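Local coordinates for protein putative hydrolase (Agrobacterium vitis, PDB 3LLC) that probably hydrolyses acyl thioester and ester bonds, as an alpha/beta hydrolase related to the acyl-protein thioesterase ABHD10, at residues A[88-93]-A[194-199]; A[152-157]-A[188-193]; A[116-121]-A[148-153]. All blocks are in the same frame, centred on the assembly; numbering follows the deposited sequence.

Contact 1. Residues A[88-93]-A[194-199]. With EDO (1,2-ethanediol), chain C; EDO (1,2-ethanediol), chain D.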
loop_
_atom_site.group_PDB
_atom_site.type_symbol
_atom_site.label_atom_id
_atom_site.label_comp_id
_atom_site.label_asym_id
_atom_site.label_seq_id
_atom_site.Cartn_x
_atom_site.Cartn_y
_atom_site.Cartn_z
ATOM N N THR A 88 6.477 7.769 8.346
ATOM C CA THR A 88 6.022 8.744 7.357
ATOM C C THR A 88 5.854 7.980 6.032
ATOM O O THR A 88 6.438 6.895 5.835
ATOM C CB THR A 88 7.044 9.903 7.155
ATOM O OG1 THR A 88 8.279 9.352 6.658
ATOM C CG2 THR A 88 7.322 10.780 8.446
ATOM N N ILE A 89 5.090 8.542 5.101
ATOM C CA ILE A 89 5.001 8.001 3.763
ATOM C C ILE A 89 6.413 7.820 3.161
ATOM O O ILE A 89 6.686 6.748 2.575
ATOM C CB ILE A 89 4.084 8.830 2.840
ATOM C CG1 ILE A 89 2.639 8.928 3.388
ATOM C CG2 ILE A 89 4.025 8.238 1.446
ATOM C CD1 ILE A 89 1.936 7.625 3.485
ATOM N N SER A 90 7.288 8.820 3.286
ATOM C CA SER A 90 8.651 8.678 2.746
ATOM C C SER A 90 9.406 7.459 3.318
ATOM O O SER A 90 10.074 6.716 2.567
ATOM C CB SER A 90 9.487 9.941 2.936
ATOM O OG SER A 90 8.989 11.030 2.163
ATOM N N ARG A 91 9.355 7.270 4.648
ATOM C CA ARG A 91 10.062 6.147 5.291
ATOM C C ARG A 91 9.474 4.785 4.918
ATOM O O ARG A 91 10.217 3.805 4.702
ATOM C CB ARG A 91 10.101 6.299 6.834
ATOM C CG ARG A 91 11.159 7.286 7.282
ATOM C CD ARG A 91 11.027 7.690 8.720
ATOM N NE ARG A 91 11.102 6.617 9.718
ATOM C CZ ARG A 91 12.224 6.110 10.240
ATOM N NH1 ARG A 91 13.432 6.495 9.825
ATOM N NH2 ARG A 91 12.136 5.181 11.191
ATOM N N TRP A 92 8.139 4.712 4.831
ATOM C CA TRP A 92 7.458 3.458 4.513
ATOM C C TRP A 92 7.640 3.090 3.029
ATOM O O TRP A 92 7.809 1.920 2.693
ATOM C CB TRP A 92 5.972 3.538 4.915
ATOM C CG TRP A 92 5.799 3.578 6.447
ATOM C CD1 TRP A 92 6.579 2.946 7.362
ATOM C CD2 TRP A 92 4.763 4.254 7.213
ATOM N NE1 TRP A 92 6.119 3.183 8.649
ATOM C CE2 TRP A 92 5.007 3.970 8.585
ATOM C CE3 TRP A 92 3.680 5.062 6.877
ATOM C CZ2 TRP A 92 4.184 4.461 9.618
ATOM C CZ3 TRP A 92 2.876 5.572 7.905
ATOM C CH2 TRP A 92 3.146 5.278 9.253
ATOM N N LEU A 93 7.706 4.102 2.169
ATOM C CA LEU A 93 8.070 3.894 0.772
ATOM C C LEU A 93 9.511 3.392 0.653
ATOM O O LEU A 93 9.779 2.467 -0.130
ATOM C CB LEU A 93 7.904 5.203 -0.022
ATOM C CG LEU A 93 8.478 5.223 -1.454
ATOM C CD1 LEU A 93 7.735 4.185 -2.374
ATOM C CD2 LEU A 93 8.338 6.678 -2.054
ATOM N N ARG A 194 2.606 15.806 1.871
ATOM C CA ARG A 194 2.655 16.757 0.750
ATOM C C ARG A 194 3.903 16.534 -0.131
ATOM O O ARG A 194 3.850 16.759 -1.362
ATOM C CB ARG A 194 2.525 18.217 1.215
ATOM C CG ARG A 194 1.046 18.628 1.405
ATOM C CD ARG A 194 0.903 20.008 2.091
ATOM N NE ARG A 194 -0.514 20.407 2.116
ATOM C CZ ARG A 194 -1.148 21.078 1.156
ATOM N NH1 ARG A 194 -0.504 21.478 0.060
ATOM N NH2 ARG A 194 -2.437 21.390 1.302
ATOM N N ALA A 195 5.006 16.113 0.493
ATOM C CA ALA A 195 6.218 15.709 -0.257
ATOM C C ALA A 195 5.913 14.550 -1.207
ATOM O O ALA A 195 6.534 14.432 -2.233
ATOM C CB ALA A 195 7.393 15.356 0.678
ATOM N N ASN A 196 4.942 13.705 -0.879
ATOM C CA ASN A 196 4.575 12.529 -1.670
ATOM C C ASN A 196 3.251 12.633 -2.465
ATOM O O ASN A 196 2.675 11.620 -2.917
ATOM C CB ASN A 196 4.529 11.310 -0.729
ATOM C CG ASN A 196 5.902 10.898 -0.257
ATOM O OD1 ASN A 196 6.614 10.197 -0.988
ATOM N ND2 ASN A 196 6.301 11.321 0.980
ATOM N N ARG A 197 2.758 13.863 -2.643
ATOM C CA ARG A 197 1.468 14.053 -3.279
ATOM C C ARG A 197 1.570 13.584 -4.743
ATOM O O ARG A 197 2.462 14.046 -5.483
ATOM C CB ARG A 197 1.045 15.524 -3.203
ATOM C CG ARG A 197 -0.431 15.795 -3.527
ATOM C CD ARG A 197 -0.779 17.275 -3.323
ATOM N NE ARG A 197 -2.230 17.458 -3.216
ATOM C CZ ARG A 197 -2.830 18.561 -2.782
ATOM N NH1 ARG A 197 -2.132 19.635 -2.438
ATOM N NH2 ARG A 197 -4.165 18.585 -2.697
ATOM N N VAL A 198 0.687 12.686 -5.135
ATOM C CA VAL A 198 0.703 12.095 -6.507
ATOM C C VAL A 198 -0.362 12.613 -7.473
ATOM O O VAL A 198 -0.160 12.534 -8.708
ATOM C CB VAL A 198 0.707 10.526 -6.478
ATOM C CG1 VAL A 198 1.951 9.999 -5.778
ATOM C CG2 VAL A 198 -0.575 9.917 -5.847
HETATM N N MSE A 199 -1.484 13.165 -6.957
HETATM C CA MSE A 199 -2.579 13.633 -7.813
HETATM C C MSE A 199 -2.594 15.144 -8.101
HETATM O O MSE A 199 -3.607 15.669 -8.549
HETATM C CB MSE A 199 -3.945 13.145 -7.268
HETATM C CG MSE A 199 -4.052 11.614 -7.201
HETATM SE SE MSE A 199 -5.888 10.998 -6.780
HETATM C CE MSE A 199 -5.942 11.806 -4.993
HETATM C C1 EDO C . 2.936 14.030 -11.089
HETATM O O1 EDO C . 2.186 15.024 -10.393
HETATM C C2 EDO C . 2.192 12.725 -10.929
HETATM O O2 EDO C . 2.393 12.293 -9.607
HETATM C C1 EDO D . 5.956 13.252 -5.390
HETATM O O1 EDO D . 7.370 13.092 -5.138
HETATM C C2 EDO D . 5.453 12.206 -6.371
HETATM O O2 EDO D . 4.850 12.810 -7.514
#
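One buried side chain, Asn196, meets three residues of helix 89-103: Ile89, Ser90 and Leu93. Its amide is the centre of the contact. Asn196 ND2 donates to Ser90 OG over 3.0 Å. The bond is nearly straight, at 166°, and the hydroxyl lies in the amide plane. CG2 of Ile89 sits 3.7 Å from Asn196 CG. It is anti to the Ile89 backbone N, which brings this short branch to the amide while CG1 leads away. Leu93 CD2 approaches the other end of the amide, 4.1 Å from Asn196 OD1. The helix starts here: Thr88 is its N-cap, and Thr88 OG1 accepts from Arg91 N at 3.1 Å. From Asn196 on the chain is a loop. There Val198 O accepts from O2 of an ethanediol (chain C), probably from the crystallisation liquor, at 2.7 Å. Ser90 OG is also hydrogen-bonded to Asp192 OD1. Asn196 ND2 has a further acceptor in Asp192 O, and Asn196 OD1 accepts from Arg122 NE of helix 115-128. With acceptors around the nitrogen and a donor at the oxygen, the amide is held in one orientation, and its buried polar atoms are satisfied.

Contact 2. Residues A[152-157]-A[188-193]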
loop_
_atom_site.group_PDB
_atom_site.type_symbol
_atom_site.label_atom_id
_atom_site.label_comp_id
_atom_site.label_asym_id
_atom_site.label_seq_id
_atom_site.Cartn_x
_atom_site.Cartn_y
_atom_site.Cartn_z
ATOM N N ASP A 152 -5.890 15.578 1.145
ATOM C CA ASP A 152 -7.199 15.536 0.455
ATOM C C ASP A 152 -8.348 15.044 1.335
ATOM O O ASP A 152 -9.465 15.461 1.112
ATOM C CB ASP A 152 -7.150 14.670 -0.805
ATOM C CG ASP A 152 -6.228 15.236 -1.891
ATOM O OD1 ASP A 152 -5.415 16.140 -1.599
ATOM O OD2 ASP A 152 -6.306 14.710 -3.030
ATOM N N LEU A 153 -8.071 14.139 2.277
ATOM C CA LEU A 153 -9.114 13.563 3.146
ATOM C C LEU A 153 -9.033 14.065 4.595
ATOM O O LEU A 153 -10.080 14.255 5.228
ATOM C CB LEU A 153 -9.086 12.038 3.098
ATOM C CG LEU A 153 -9.266 11.377 1.721
ATOM C CD1 LEU A 153 -9.211 9.835 1.798
ATOM C CD2 LEU A 153 -10.578 11.916 1.041
ATOM N N ILE A 154 -7.833 14.321 5.120
ATOM C CA ILE A 154 -7.703 14.837 6.506
ATOM C C ILE A 154 -7.746 16.368 6.625
ATOM O O ILE A 154 -8.614 16.931 7.353
ATOM C CB ILE A 154 -6.479 14.254 7.238
ATOM C CG1 ILE A 154 -6.596 12.708 7.320
ATOM C CG2 ILE A 154 -6.333 14.904 8.642
ATOM C CD1 ILE A 154 -5.380 11.976 7.899
ATOM N N GLU A 155 -6.823 17.064 5.945
ATOM C CA GLU A 155 -6.753 18.529 6.035
ATOM C C GLU A 155 -8.103 19.290 5.943
ATOM O O GLU A 155 -8.343 20.182 6.750
ATOM C CB GLU A 155 -5.742 19.129 5.025
ATOM C CG GLU A 155 -4.247 18.961 5.424
ATOM C CD GLU A 155 -3.272 19.656 4.450
ATOM O OE1 GLU A 155 -3.680 20.658 3.866
ATOM O OE2 GLU A 155 -2.109 19.194 4.276
ATOM N N PRO A 156 -8.963 18.973 4.955
ATOM C CA PRO A 156 -10.217 19.733 4.906
ATOM C C PRO A 156 -11.145 19.549 6.114
ATOM O O PRO A 156 -12.005 20.376 6.326
ATOM C CB PRO A 156 -10.899 19.226 3.632
ATOM C CG PRO A 156 -9.825 18.640 2.827
ATOM C CD PRO A 156 -8.807 18.104 3.779
ATOM N N LEU A 157 -10.965 18.487 6.895
ATOM C CA LEU A 157 -11.826 18.218 8.065
ATOM C C LEU A 157 -11.257 18.705 9.385
ATOM O O LEU A 157 -11.970 18.682 10.376
ATOM C CB LEU A 157 -12.112 16.716 8.181
ATOM C CG LEU A 157 -12.873 16.102 7.010
ATOM C CD1 LEU A 157 -12.913 14.600 7.150
ATOM C CD2 LEU A 157 -14.275 16.704 6.882
ATOM N N ALA A 188 4.620 15.211 11.579
ATOM C CA ALA A 188 5.588 14.714 10.557
ATOM C C ALA A 188 4.929 13.975 9.393
ATOM O O ALA A 188 5.256 14.225 8.222
ATOM C CB ALA A 188 6.721 13.861 11.211
ATOM N N LEU A 189 3.971 13.092 9.685
ATOM C CA LEU A 189 3.193 12.438 8.643
ATOM C C LEU A 189 2.435 13.436 7.766
ATOM O O LEU A 189 2.417 13.284 6.538
ATOM C CB LEU A 189 2.185 11.417 9.241
ATOM C CG LEU A 189 1.314 10.674 8.247
ATOM C CD1 LEU A 189 1.957 9.354 7.806
ATOM C CD2 LEU A 189 -0.127 10.405 8.784
HETATM N N MSE A 190 1.752 14.400 8.374
HETATM C CA MSE A 190 0.967 15.375 7.601
HETATM C C MSE A 190 1.903 16.224 6.682
HETATM O O MSE A 190 1.584 16.434 5.523
HETATM C CB MSE A 190 0.173 16.329 8.518
HETATM C CG MSE A 190 -0.883 15.629 9.451
HETATM SE SE MSE A 190 -2.297 14.840 8.560
HETATM C CE MSE A 190 -3.013 16.450 7.755
ATOM N N GLU A 191 3.034 16.671 7.213
ATOM C CA GLU A 191 3.947 17.557 6.447
ATOM C C GLU A 191 4.568 16.757 5.278
ATOM O O GLU A 191 4.559 17.193 4.135
ATOM C CB GLU A 191 5.028 18.127 7.349
ATOM C CG GLU A 191 4.534 19.197 8.334
ATOM C CD GLU A 191 5.558 19.621 9.360
ATOM O OE1 GLU A 191 6.639 19.001 9.505
ATOM O OE2 GLU A 191 5.251 20.593 10.060
ATOM N N ASP A 192 5.026 15.553 5.573
ATOM C CA ASP A 192 5.661 14.686 4.559
ATOM C C ASP A 192 4.665 14.126 3.541
ATOM O O ASP A 192 5.060 13.801 2.423
ATOM C CB ASP A 192 6.497 13.598 5.260
ATOM C CG ASP A 192 7.081 12.558 4.290
ATOM O OD1 ASP A 192 8.170 12.813 3.759
ATOM O OD2 ASP A 192 6.454 11.516 4.060
ATOM N N GLY A 193 3.359 14.056 3.878
ATOM C CA GLY A 193 2.374 13.610 2.933
ATOM C C GLY A 193 2.332 14.523 1.694
ATOM O O GLY A 193 2.098 14.030 0.583
HETATM O O HOH W 1 -0.668 16.723 3.964
#
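This is a small apolar contact between two helical segments, in which the tip of Met190 on helix 187-195 reaches Ile154 on helix 149-154 and the neighbouring Glu155. The contact is partly buried, and its centre is about 17 Å from the centre of the chain. Met190 is a selenomethionine in the crystal. Its end methyl, CE, does most of the touching. It lies 3.6 Å from Glu155 CG and 3.8 Å from Ile154 CG2. The selenium is also near, with SE 4.0 Å from Ile154 CG2. Bends at chi2 (-66°) and chi3 (-62°) fold the Met190 chain, which crosses Ile154 at a slant and runs past Glu155 in the opposite direction. Both helices belong to the insertion between strands 136-143 and 209-214 of the main sheet. In many alpha/beta hydrolases a cap or lid over the active site is inserted here, and these helices are consistent with one. Glu155 touches the methyl with CG alone and carries its carboxylate on to polar partners. One water bridges the two segments: it donates to Glu155 OE2 at 2.9 Å and to Met190 O at 2.8 Å. The other oxygen, Glu155 OE1, forms a salt bridge with Arg194, one helical turn after Met190. Ile154 also lies about 4 Å from a bound tetraethylene glycol, probably from the crystallisation liquor.

Contact 3. Residues A[116-121]-A[148-153]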
loop_
_atom_site.group_PDB
_atom_site.type_symbol
_atom_site.label_atom_id
_atom_site.label_comp_id
_atom_site.label_asym_id
_atom_site.label_seq_id
_atom_site.Cartn_x
_atom_site.Cartn_y
_atom_site.Cartn_z
ATOM N N GLY A 116 -1.455 1.630 1.350
ATOM C CA GLY A 116 -0.566 0.824 0.519
ATOM C C GLY A 116 -0.734 1.121 -0.978
ATOM O O GLY A 116 0.196 0.928 -1.766
ATOM N N GLY A 117 -1.927 1.573 -1.376
ATOM C CA GLY A 117 -2.192 2.063 -2.737
ATOM C C GLY A 117 -1.447 3.337 -3.077
ATOM O O GLY A 117 -0.956 3.510 -4.208
ATOM N N TRP A 118 -1.325 4.234 -2.092
ATOM C CA TRP A 118 -0.493 5.458 -2.256
ATOM C C TRP A 118 0.960 5.050 -2.433
ATOM O O TRP A 118 1.658 5.545 -3.333
ATOM C CB TRP A 118 -0.634 6.357 -0.996
ATOM C CG TRP A 118 -0.037 7.760 -1.057
ATOM C CD1 TRP A 118 0.661 8.327 -2.069
ATOM C CD2 TRP A 118 -0.158 8.765 -0.036
ATOM N NE1 TRP A 118 1.013 9.630 -1.732
ATOM C CE2 TRP A 118 0.519 9.912 -0.486
ATOM C CE3 TRP A 118 -0.758 8.793 1.225
ATOM C CZ2 TRP A 118 0.597 11.092 0.273
ATOM C CZ3 TRP A 118 -0.681 9.944 1.976
ATOM C CH2 TRP A 118 -0.013 11.087 1.508
ATOM N N ILE A 119 1.426 4.159 -1.560
ATOM C CA ILE A 119 2.825 3.735 -1.619
ATOM C C ILE A 119 3.096 2.989 -2.949
ATOM O O ILE A 119 4.146 3.204 -3.559
ATOM C CB ILE A 119 3.243 2.952 -0.330
ATOM C CG1 ILE A 119 3.131 3.880 0.897
ATOM C CG2 ILE A 119 4.684 2.382 -0.439
ATOM C CD1 ILE A 119 3.298 3.171 2.232
ATOM N N ALA A 120 2.145 2.181 -3.422
ATOM C CA ALA A 120 2.288 1.503 -4.736
ATOM C C ALA A 120 2.492 2.490 -5.881
ATOM O O ALA A 120 3.363 2.282 -6.748
ATOM C CB ALA A 120 1.058 0.607 -5.040
ATOM N N LEU A 121 1.696 3.565 -5.884
ATOM C CA LEU A 121 1.801 4.622 -6.934
ATOM C C LEU A 121 3.151 5.355 -6.871
ATOM O O LEU A 121 3.791 5.589 -7.912
ATOM C CB LEU A 121 0.602 5.590 -6.797
ATOM C CG LEU A 121 -0.773 5.002 -7.118
ATOM C CD1 LEU A 121 -1.965 5.838 -6.582
ATOM C CD2 LEU A 121 -0.858 4.821 -8.632
ATOM N N ASP A 148 -2.714 10.579 -1.353
ATOM C CA ASP A 148 -2.815 11.959 -0.897
ATOM C C ASP A 148 -3.844 12.112 0.233
ATOM O O ASP A 148 -4.466 13.160 0.353
ATOM C CB ASP A 148 -3.177 12.899 -2.048
ATOM C CG ASP A 148 -2.224 12.740 -3.264
ATOM O OD1 ASP A 148 -1.147 12.095 -3.073
ATOM O OD2 ASP A 148 -2.562 13.279 -4.357
ATOM N N PHE A 149 -3.969 11.088 1.080
ATOM C CA PHE A 149 -5.002 11.151 2.125
ATOM C C PHE A 149 -4.779 12.296 3.109
ATOM O O PHE A 149 -5.751 12.876 3.637
ATOM C CB PHE A 149 -5.261 9.772 2.809
ATOM C CG PHE A 149 -4.229 9.333 3.823
ATOM C CD1 PHE A 149 -4.150 9.900 5.076
ATOM C CD2 PHE A 149 -3.390 8.242 3.543
ATOM C CE1 PHE A 149 -3.213 9.434 6.004
ATOM C CE2 PHE A 149 -2.459 7.790 4.477
ATOM C CZ PHE A 149 -2.381 8.373 5.685
ATOM N N THR A 150 -3.516 12.645 3.386
ATOM C CA THR A 150 -3.226 13.706 4.364
ATOM C C THR A 150 -3.755 15.057 3.884
ATOM O O THR A 150 -4.412 15.762 4.638
ATOM C CB THR A 150 -1.710 13.789 4.717
ATOM O OG1 THR A 150 -0.961 14.056 3.516
ATOM C CG2 THR A 150 -1.226 12.478 5.360
ATOM N N SER A 151 -3.524 15.411 2.612
ATOM C CA SER A 151 -3.944 16.690 2.105
ATOM C C SER A 151 -5.414 16.697 1.636
ATOM O O SER A 151 -6.095 17.745 1.718
ATOM C CB SER A 151 -3.034 17.162 0.936
ATOM O OG SER A 151 -3.033 16.230 -0.127
ATOM N N ASP A 152 -5.890 15.578 1.145
ATOM C CA ASP A 152 -7.199 15.536 0.455
ATOM C C ASP A 152 -8.348 15.044 1.335
ATOM O O ASP A 152 -9.465 15.461 1.112
ATOM C CB ASP A 152 -7.150 14.670 -0.805
ATOM C CG ASP A 152 -6.228 15.236 -1.891
ATOM O OD1 ASP A 152 -5.415 16.140 -1.599
ATOM O OD2 ASP A 152 -6.306 14.710 -3.030
ATOM N N LEU A 153 -8.071 14.139 2.277
ATOM C CA LEU A 153 -9.114 13.563 3.146
ATOM C C LEU A 153 -9.033 14.065 4.595
ATOM O O LEU A 153 -10.080 14.255 5.228
ATOM C CB LEU A 153 -9.086 12.038 3.098
ATOM C CG LEU A 153 -9.266 11.377 1.721
ATOM C CD1 LEU A 153 -9.211 9.835 1.798
ATOM C CD2 LEU A 153 -10.578 11.916 1.041
#
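Asp148 OD1 accepts from Val198 N and Asp148 OD2 from Met199 N, which anchors the carboxylate beside Trp118. In this alpha/beta hydrolase helix 115-128, which carries Trp118, leads off from the probable nucleophile elbow, and Gly116 in its first turn is the last glycine of the GxSxG pattern. Trp118 NE1 lies 3.5 Å from Asp148 OD1, but its hydrogen bond goes to Asn196 O. The indole is thus tied to the loop that also binds Asp148. Trp118 CG is anti to the backbone N (chi1 -171°), which sends the ring out toward the start of helix 149-154. There Asp148 N sits over the centre of one indole face, 3.3 Å above the plane. Phe149 meets the six-membered ring in an offset edge-to-face pair. The ring planes stand at 77° and the centroids are 5.3 Å apart. Trp118 gives the edge and Phe149 the face. Phe149 CD2 comes within 3.6 Å of Trp118 CE3. The Phe149 side chain also lies near the probable Ser-His-Asp triad, and about 4 Å from a bound tetraethylene glycol. Thr150 reaches the far corner of the indole at its edge, where OG1 is 3.7 Å from Trp118 CH2.

How the contacts relate
The three contacts form one cluster. The centres of contacts 1 and 3 are about 7 Å apart. Those of contacts 2 and 3 are about 10 Å apart, and those of contacts 1 and 2 about 11 Å. Along the chain, contacts 3 and 2 are both nested inside the loop closed by contact 1. Contact 3 ends on helix 149-154, where contact 2 begins; they share Asp152 and Leu153. Contacts 1 and 2 share helix 187-195. Contacts 1 and 3 tie the inserted region between strands 136-143 and 209-214 to core helices 89-103 and 115-128. They thus join the probable cap to the core close to the likely catalytic centre, while contact 2 is internal to it.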